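Local coordinates for iron-containing alcohol dehydrogenase (PDB 3JZD), which probably reduces maleylacetate to 3-oxoadipate with NADH or NADPH, as a homodimeric member of the iron-containing alcohol dehydrogenase family, at residues 208-213 with 218-223; 285-290 with 295-300; 14-19 with 28-33. All coordinates share one frame; numbering follows the deposited sequence.

Contact 1 (208-213 with 218-223); sequences PAVFND and DARSQC
Val210 is the bump of this helix pair, wedged against the helix of residues 218-223. Its CG2 fills a hollow between side chains one turn apart, with Val210 CG2 lying 3.6 Å from Ala219 CB and 3.8 Å from Cys223 SG. Val210 CG1, anti to the backbone N (chi1 163°), rests instead on a flat surface, over the centre of one face of the Arg220 guanidinium and 3.5 Å from Arg220 NH1. Beside this wedge two small methyls meet obliquely, flank to flank, Ala209 CB and Ala219 CB lying 3.5 Å apart. The axes of 208-212 and 218-223 approach to 8.6 Å at 143°, a near-antiparallel pairing across a four-residue gap: a helical hairpin joining helices 190-212 and 217-236 of the C-terminal helical domain. Arg220 bends at chi2 (-59°), which swings its end across Val210 at about a right angle. Its NE bonds to Pro214 O in the connecting turn, while NH1 reaches Ser168 OG and Tyr123 OH and NH2 reaches Leu163 O. No hydrogen bond joins the segments, so van der Waals packing holds them; the buried guanidinium's nitrogens are hydrogen-bonded to these other partners, and the valine methyl covers a face that needs no such bond.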
loop_
_atom_site.group_PDB
_atom_site.type_symbol
_atom_site.label_atom_id
_atom_site.label_comp_id
_atom_site.label_asym_id
_atom_site.label_seq_id
_atom_site.Cartn_x
_atom_site.Cartn_y
_atom_site.Cartn_z
ATOM N N PRO A 208 -21.495 13.336 -1.225
ATOM C CA PRO A 208 -22.706 13.922 -0.692
ATOM C C PRO A 208 -22.524 14.540 0.678
ATOM O O PRO A 208 -23.201 15.512 0.996
ATOM C CB PRO A 208 -23.717 12.757 -0.689
ATOM C CG PRO A 208 -22.951 11.536 -0.930
ATOM C CD PRO A 208 -21.670 11.922 -1.615
ATOM N N ALA A 209 -21.609 14.018 1.495
ATOM C CA ALA A 209 -21.411 14.606 2.807
ATOM C C ALA A 209 -20.805 16.022 2.662
ATOM O O ALA A 209 -21.218 16.947 3.345
ATOM C CB ALA A 209 -20.531 13.672 3.730
ATOM N N VAL A 210 -19.867 16.176 1.738
ATOM C CA VAL A 210 -19.217 17.444 1.505
ATOM C C VAL A 210 -20.219 18.423 0.884
ATOM O O VAL A 210 -20.274 19.597 1.276
ATOM C CB VAL A 210 -17.946 17.274 0.634
ATOM C CG1 VAL A 210 -17.487 18.583 0.051
ATOM C CG2 VAL A 210 -16.860 16.628 1.458
ATOM N N PHE A 211 -21.030 17.926 -0.039
ATOM C CA PHE A 211 -22.061 18.733 -0.672
ATOM C C PHE A 211 -23.052 19.262 0.390
ATOM O O PHE A 211 -23.447 20.421 0.345
ATOM C CB PHE A 211 -22.795 17.905 -1.696
ATOM C CG PHE A 211 -23.785 18.676 -2.495
ATOM C CD1 PHE A 211 -23.371 19.433 -3.568
ATOM C CD2 PHE A 211 -25.140 18.625 -2.189
ATOM C CE1 PHE A 211 -24.282 20.145 -4.329
ATOM C CE2 PHE A 211 -26.055 19.327 -2.954
ATOM C CZ PHE A 211 -25.623 20.084 -4.021
ATOM N N ASN A 212 -23.427 18.423 1.355
ATOM C CA ASN A 212 -24.337 18.846 2.409
ATOM C C ASN A 212 -23.625 19.856 3.331
ATOM O O ASN A 212 -24.233 20.833 3.748
ATOM C CB ASN A 212 -24.810 17.621 3.197
ATOM C CG ASN A 212 -25.710 17.975 4.382
ATOM O OD1 ASN A 212 -26.813 18.495 4.211
ATOM N ND2 ASN A 212 -25.255 17.645 5.590
ATOM N N ASP A 213 -22.335 19.652 3.619
ATOM C CA ASP A 213 -21.627 20.565 4.484
ATOM C C ASP A 213 -20.162 20.691 4.113
ATOM O O ASP A 213 -19.363 19.907 4.571
ATOM C CB ASP A 213 -21.754 20.087 5.934
ATOM C CG ASP A 213 -21.169 21.088 6.958
ATOM O OD1 ASP A 213 -20.650 22.182 6.595
ATOM O OD2 ASP A 213 -21.256 20.764 8.160
ATOM N N ASP A 218 -14.674 15.866 8.735
ATOM C CA ASP A 218 -14.668 14.414 8.533
ATOM C C ASP A 218 -14.999 14.074 7.078
ATOM O O ASP A 218 -14.329 13.232 6.491
ATOM C CB ASP A 218 -15.668 13.713 9.426
ATOM C CG ASP A 218 -15.257 13.725 10.910
ATOM O OD1 ASP A 218 -14.056 13.657 11.248
ATOM O OD2 ASP A 218 -16.178 13.751 11.726
ATOM N N ALA A 219 -15.999 14.749 6.504
ATOM C CA ALA A 219 -16.340 14.544 5.095
ATOM C C ALA A 219 -15.157 14.955 4.254
ATOM O O ALA A 219 -14.811 14.275 3.310
ATOM C CB ALA A 219 -17.578 15.329 4.696
ATOM N N ARG A 220 -14.533 16.072 4.578
ATOM C CA ARG A 220 -13.367 16.479 3.827
ATOM C C ARG A 220 -12.214 15.450 3.958
ATOM O O ARG A 220 -11.531 15.179 2.974
ATOM C CB ARG A 220 -12.883 17.874 4.228
ATOM C CG ARG A 220 -13.758 19.077 3.794
ATOM C CD ARG A 220 -13.932 19.161 2.294
ATOM N NE ARG A 220 -14.593 20.394 1.879
ATOM C CZ ARG A 220 -14.735 20.774 0.607
ATOM N NH1 ARG A 220 -14.288 20.013 -0.386
ATOM N NH2 ARG A 220 -15.329 21.910 0.315
ATOM N N SER A 221 -11.982 14.915 5.158
ATOM C CA SER A 221 -10.967 13.904 5.362
ATOM C C SER A 221 -11.237 12.664 4.516
ATOM O O SER A 221 -10.356 12.126 3.856
ATOM C CB SER A 221 -10.889 13.502 6.835
ATOM O OG SER A 221 -10.539 14.611 7.637
ATOM N N GLN A 222 -12.469 12.232 4.502
ATOM C CA GLN A 222 -12.838 11.064 3.744
ATOM C C GLN A 222 -12.546 11.260 2.234
ATOM O O GLN A 222 -12.006 10.343 1.591
ATOM C CB GLN A 222 -14.305 10.783 4.000
ATOM C CG GLN A 222 -14.825 9.610 3.276
ATOM C CD GLN A 222 -16.252 9.262 3.695
ATOM O OE1 GLN A 222 -16.550 8.097 3.897
ATOM N NE2 GLN A 222 -17.123 10.274 3.849
ATOM N N CYS A 223 -12.834 12.448 1.688
ATOM C CA CYS A 223 -12.488 12.706 0.270
ATOM C C CYS A 223 -10.984 12.758 0.006
ATOM O O CYS A 223 -10.484 12.231 -0.958
ATOM C CB CYS A 223 -13.130 14.002 -0.240
ATOM S SG CYS A 223 -14.927 13.924 -0.300
#

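Contact 2 (285-290 with 295-300); sequences RATGAG and AATLFD
Thr297 meets both Thr287 and Ala289, presenting a different branch to each. Thr297 OG1 lies 3.1 Å from Ala289 CB, a close approach of oxygen to methyl, and their backbones are the nearest across the contact, with Thr297 CA 5.8 Å from Ala289 CA. That hydroxyl stands anti to the carbonyl carbon (chi1 -57°), and its polar needs are met just ahead of its helix, by Ser293 O and the Gln292 side chain. On the other branch, Thr297 CG2 lies 3.5 Å from Thr287 OG1 and 3.8 Å from Thr287 CB. Thr287 OG1 is in turn bonded to Ile283 O and Arg284 O in the preceding turn, so each hydroxyl bonds close to its own segment and neither bonds across. The opposing residues belong to a helix end: Gly288, with phi 71°, leaves the helix in a Schellman motif, and the chain then turns through Ala289 and Gly290 towards helix 294-304, a short loop joining two consecutive helices of the C-terminal helical domain. Next after Thr297, Leu298 does not start out toward the contact, but Leu298 CD2 comes to 3.9 Å from Thr287 CG2, the two side chains crossing at about a right angle. The same leucine packs on Leu265 and Leu269 of helix 257-272 and on Ile283, while Thr287 also rests on Ile200 of helix 190-212.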
loop_
_atom_site.group_PDB
_atom_site.type_symbol
_atom_site.label_atom_id
_atom_site.label_comp_id
_atom_site.label_asym_id
_atom_site.label_seq_id
_atom_site.Cartn_x
_atom_site.Cartn_y
_atom_site.Cartn_z
ATOM N N ARG A 285 -20.315 -2.020 -6.521
ATOM C CA ARG A 285 -20.305 -2.309 -5.089
ATOM C C ARG A 285 -19.775 -1.108 -4.327
ATOM O O ARG A 285 -20.337 -0.733 -3.313
ATOM C CB ARG A 285 -19.435 -3.529 -4.799
ATOM C CG ARG A 285 -19.444 -3.981 -3.356
ATOM C CD ARG A 285 -18.755 -5.336 -3.169
ATOM N NE ARG A 285 -17.348 -5.306 -3.574
ATOM C CZ ARG A 285 -16.547 -6.375 -3.647
ATOM N NH1 ARG A 285 -17.002 -7.589 -3.338
ATOM N NH2 ARG A 285 -15.279 -6.243 -4.040
ATOM N N ALA A 286 -18.693 -0.499 -4.807
ATOM C CA ALA A 286 -18.096 0.617 -4.090
ATOM C C ALA A 286 -18.954 1.915 -4.154
ATOM O O ALA A 286 -18.843 2.788 -3.295
ATOM C CB ALA A 286 -16.665 0.858 -4.607
ATOM N N THR A 287 -19.788 2.049 -5.178
ATOM C CA THR A 287 -20.642 3.231 -5.336
ATOM C C THR A 287 -22.081 3.011 -4.838
ATOM O O THR A 287 -22.888 3.929 -4.834
ATOM C CB THR A 287 -20.719 3.668 -6.813
ATOM O OG1 THR A 287 -21.165 2.578 -7.601
ATOM C CG2 THR A 287 -19.357 4.154 -7.341
ATOM N N GLY A 288 -22.393 1.808 -4.370
ATOM C CA GLY A 288 -23.730 1.515 -3.867
ATOM C C GLY A 288 -24.769 1.459 -4.962
ATOM O O GLY A 288 -25.936 1.731 -4.724
ATOM N N ALA A 289 -24.333 1.036 -6.143
ATOM C CA ALA A 289 -25.130 0.973 -7.347
ATOM C C ALA A 289 -26.271 -0.045 -7.301
ATOM O O ALA A 289 -27.273 0.108 -8.024
ATOM C CB ALA A 289 -24.200 0.644 -8.502
ATOM N N GLY A 290 -26.159 -1.070 -6.447
ATOM C CA GLY A 290 -27.167 -2.159 -6.448
ATOM C C GLY A 290 -27.232 -2.788 -7.831
ATOM O O GLY A 290 -26.221 -3.178 -8.406
ATOM N N ALA A 295 -21.756 2.984 -14.868
ATOM C CA ALA A 295 -21.976 4.180 -15.656
ATOM C C ALA A 295 -23.134 5.061 -15.137
ATOM O O ALA A 295 -22.971 6.254 -14.890
ATOM C CB ALA A 295 -22.236 3.810 -17.111
ATOM N N ALA A 296 -24.324 4.489 -15.013
ATOM C CA ALA A 296 -25.476 5.281 -14.594
ATOM C C ALA A 296 -25.297 5.846 -13.200
ATOM O O ALA A 296 -25.728 6.983 -12.918
ATOM C CB ALA A 296 -26.776 4.460 -14.680
ATOM N N THR A 297 -24.684 5.044 -12.327
ATOM C CA THR A 297 -24.492 5.418 -10.943
ATOM C C THR A 297 -23.553 6.615 -10.817
ATOM O O THR A 297 -23.837 7.533 -10.062
ATOM C CB THR A 297 -24.060 4.190 -10.066
ATOM O OG1 THR A 297 -25.041 3.162 -10.185
ATOM C CG2 THR A 297 -23.933 4.555 -8.594
ATOM N N LEU A 298 -22.450 6.613 -11.569
ATOM C CA LEU A 298 -21.479 7.721 -11.517
ATOM C C LEU A 298 -22.039 8.998 -12.157
ATOM O O LEU A 298 -21.758 10.114 -11.719
ATOM C CB LEU A 298 -20.130 7.268 -12.148
ATOM C CG LEU A 298 -19.468 6.252 -11.200
ATOM C CD1 LEU A 298 -18.382 5.451 -11.835
ATOM C CD2 LEU A 298 -18.965 7.059 -9.931
ATOM N N PHE A 299 -22.846 8.819 -13.198
ATOM C CA PHE A 299 -23.559 9.911 -13.819
ATOM C C PHE A 299 -24.437 10.580 -12.773
ATOM O O PHE A 299 -24.382 11.791 -12.619
ATOM C CB PHE A 299 -24.434 9.408 -14.937
ATOM C CG PHE A 299 -25.202 10.476 -15.619
ATOM C CD1 PHE A 299 -26.430 10.890 -15.117
ATOM C CD2 PHE A 299 -24.735 11.045 -16.787
ATOM C CE1 PHE A 299 -27.190 11.890 -15.772
ATOM C CE2 PHE A 299 -25.507 12.040 -17.449
ATOM C CZ PHE A 299 -26.711 12.454 -16.932
ATOM N N ASP A 300 -25.233 9.784 -12.068
ATOM C CA ASP A 300 -26.110 10.317 -11.013
ATOM C C ASP A 300 -25.334 10.992 -9.891
ATOM O O ASP A 300 -25.805 11.970 -9.318
ATOM C CB ASP A 300 -26.994 9.235 -10.368
ATOM C CG ASP A 300 -28.034 8.692 -11.284
ATOM O OD1 ASP A 300 -28.260 9.276 -12.368
ATOM O OD2 ASP A 300 -28.624 7.629 -10.935
#

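Contact 3 (14-19 with 28-33)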
loop_
_atom_site.group_PDB
_atom_site.type_symbol
_atom_site.label_atom_id
_atom_site.label_comp_id
_atom_site.label_asym_id
_atom_site.label_seq_id
_atom_site.Cartn_x
_atom_site.Cartn_y
_atom_site.Cartn_z
ATOM N N ALA A 14 8.411 4.689 -2.645
ATOM C CA ALA A 14 8.591 5.219 -1.279
ATOM C C ALA A 14 7.581 6.380 -1.101
ATOM O O ALA A 14 7.260 7.115 -2.062
ATOM C CB ALA A 14 9.978 5.763 -1.065
ATOM N N ALA A 15 7.069 6.522 0.105
ATOM C CA ALA A 15 6.045 7.491 0.394
ATOM C C ALA A 15 6.103 7.938 1.852
ATOM O O ALA A 15 6.440 7.165 2.721
ATOM C CB ALA A 15 4.727 6.874 0.133
ATOM N N ARG A 16 5.810 9.203 2.108
ATOM C CA ARG A 16 5.647 9.687 3.464
ATOM C C ARG A 16 4.409 10.604 3.372
ATOM O O ARG A 16 4.433 11.607 2.675
ATOM C CB ARG A 16 6.888 10.403 3.972
ATOM C CG ARG A 16 6.688 11.023 5.364
ATOM C CD ARG A 16 7.946 11.695 5.877
ATOM N NE ARG A 16 7.613 12.391 7.110
ATOM C CZ ARG A 16 7.483 11.794 8.296
ATOM N NH1 ARG A 16 7.671 10.487 8.437
ATOM N NH2 ARG A 16 7.129 12.503 9.343
ATOM N N VAL A 17 3.337 10.226 4.063
ATOM C CA VAL A 17 2.064 10.928 3.991
ATOM C C VAL A 17 1.632 11.323 5.363
ATOM O O VAL A 17 1.466 10.481 6.218
ATOM C CB VAL A 17 1.007 9.978 3.353
ATOM C CG1 VAL A 17 -0.367 10.614 3.282
ATOM C CG2 VAL A 17 1.487 9.557 1.943
ATOM N N VAL A 18 1.519 12.620 5.599
ATOM C CA VAL A 18 1.123 13.159 6.880
ATOM C C VAL A 18 -0.332 13.562 6.670
ATOM O O VAL A 18 -0.625 14.395 5.812
ATOM C CB VAL A 18 2.018 14.376 7.251
ATOM C CG1 VAL A 18 1.554 15.006 8.584
ATOM C CG2 VAL A 18 3.513 13.953 7.262
ATOM N N PHE A 19 -1.235 12.986 7.454
ATOM C CA PHE A 19 -2.670 13.148 7.220
ATOM C C PHE A 19 -3.432 13.583 8.446
ATOM O O PHE A 19 -3.246 13.023 9.505
ATOM C CB PHE A 19 -3.256 11.778 6.762
ATOM C CG PHE A 19 -4.633 11.877 6.144
ATOM C CD1 PHE A 19 -5.763 12.022 6.945
ATOM C CD2 PHE A 19 -4.793 11.822 4.776
ATOM C CE1 PHE A 19 -6.995 12.154 6.397
ATOM C CE2 PHE A 19 -6.012 11.947 4.229
ATOM C CZ PHE A 19 -7.139 12.109 5.066
ATOM N N ALA A 28 7.083 23.020 8.548
ATOM C CA ALA A 28 8.500 23.341 8.814
ATOM C C ALA A 28 9.239 22.087 9.231
ATOM O O ALA A 28 10.367 21.880 8.801
ATOM C CB ALA A 28 8.658 24.399 9.904
ATOM N N ALA A 29 8.609 21.283 10.098
ATOM C CA ALA A 29 9.187 20.014 10.583
ATOM C C ALA A 29 9.460 19.067 9.388
ATOM O O ALA A 29 10.465 18.385 9.375
ATOM C CB ALA A 29 8.273 19.309 11.638
ATOM N N GLU A 30 8.579 19.070 8.382
ATOM C CA GLU A 30 8.768 18.198 7.198
ATOM C C GLU A 30 9.879 18.646 6.262
ATOM O O GLU A 30 10.617 17.827 5.698
ATOM C CB GLU A 30 7.438 18.022 6.463
ATOM C CG GLU A 30 6.436 17.253 7.299
ATOM C CD GLU A 30 6.948 15.840 7.689
ATOM O OE1 GLU A 30 7.688 15.207 6.905
ATOM O OE2 GLU A 30 6.586 15.370 8.766
ATOM N N VAL A 31 10.005 19.948 6.089
ATOM C CA VAL A 31 11.134 20.519 5.343
ATOM C C VAL A 31 12.462 20.216 6.081
ATOM O O VAL A 31 13.441 19.782 5.445
ATOM C CB VAL A 31 10.917 22.042 5.117
ATOM C CG1 VAL A 31 12.179 22.746 4.634
ATOM C CG2 VAL A 31 9.747 22.251 4.093
ATOM N N GLU A 32 12.483 20.426 7.406
ATOM C CA GLU A 32 13.683 20.174 8.227
ATOM C C GLU A 32 14.067 18.707 8.113
ATOM O O GLU A 32 15.221 18.393 8.031
ATOM C CB GLU A 32 13.460 20.551 9.719
ATOM C CG GLU A 32 13.335 22.077 10.020
ATOM C CD GLU A 32 12.738 22.448 11.411
ATOM O OE1 GLU A 32 11.964 21.677 12.044
ATOM O OE2 GLU A 32 13.033 23.571 11.854
ATOM N N ARG A 33 13.078 17.821 8.056
ATOM C CA ARG A 33 13.312 16.376 7.975
ATOM C C ARG A 33 14.029 16.001 6.683
ATOM O O ARG A 33 14.843 15.108 6.651
ATOM C CB ARG A 33 11.965 15.666 8.104
ATOM C CG ARG A 33 12.022 14.205 8.376
ATOM C CD ARG A 33 10.628 13.644 8.694
ATOM N NE ARG A 33 10.758 12.229 9.088
ATOM C CZ ARG A 33 10.958 11.217 8.227
ATOM N NH1 ARG A 33 11.027 11.439 6.917
ATOM N NH2 ARG A 33 11.088 9.966 8.668
#
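Arg16 and Glu30 form a side-on, two-bond salt bridge between strand and helix. Arg16 NE donates to Glu30 OE1 over 2.8 Å (N-H...O angle 165°), and Arg16 NH2 donates to Glu30 OE2 over 3.0 Å (171°). The two groups are nearly coplanar; OE2 is met at its syn lone pair, whereas the NE bond arrives on the syn side of OE1 but tilted from the carboxylate plane. One nitrogen for each oxygen fixes the guanidinium's rotation. Arg16 runs extended from CG to NE, which carries its head far enough to meet a glutamate bent at chi2. Over one face of that head lies the guanidinium of Arg33, stacked with planes 8° apart and with Arg33 CZ 3.4 Å from Arg16 NH1. Stacking of two like charges is probably made tolerable by Glu30 and by Glu11 of the second subunit, whose OE2 forms salt bridges with both Arg16 NH1 and Arg33 NH2. Farther along the strand, Val18 CG2 packs 3.7 Å from Glu30 OE2. Glu30 also touches Thr152 and Ile154, so the helix spans two strands of the sheet face, its axis 11.6 Å from that of strand 15-19. This strand edges the parallel sheet of the nucleotide-binding domain, beside Val153 and Tyr155, and pairs antiparallel with the second subunit, continuing the sheet across the dimer, probably as in other dimeric members of the family.

Contact 3 belongs to the N-terminal domain and closes along the chain before contacts 1 and 2, which follow in series within the C-terminal helical domain. Contacts 1 and 3 have centres about 25 Å apart but touch where Phe19 CZ packs 3.4 Å from Ser221 O, joining the dimer-forming strand to helix 217-236; both also touch the second subunit. Contact 1 lies close to the cofactor: the Arg220 side chain is about 7 Å from bound NAD and about 9 Å from the side chains of Thr122 and Leu159. Contact 2 lies far from the NAD site, its centre about 18 Å from that of contact 1, yet helix 190-212 borders both. Contacts 2 and 3 remain about 17 Å apart at their nearest atoms.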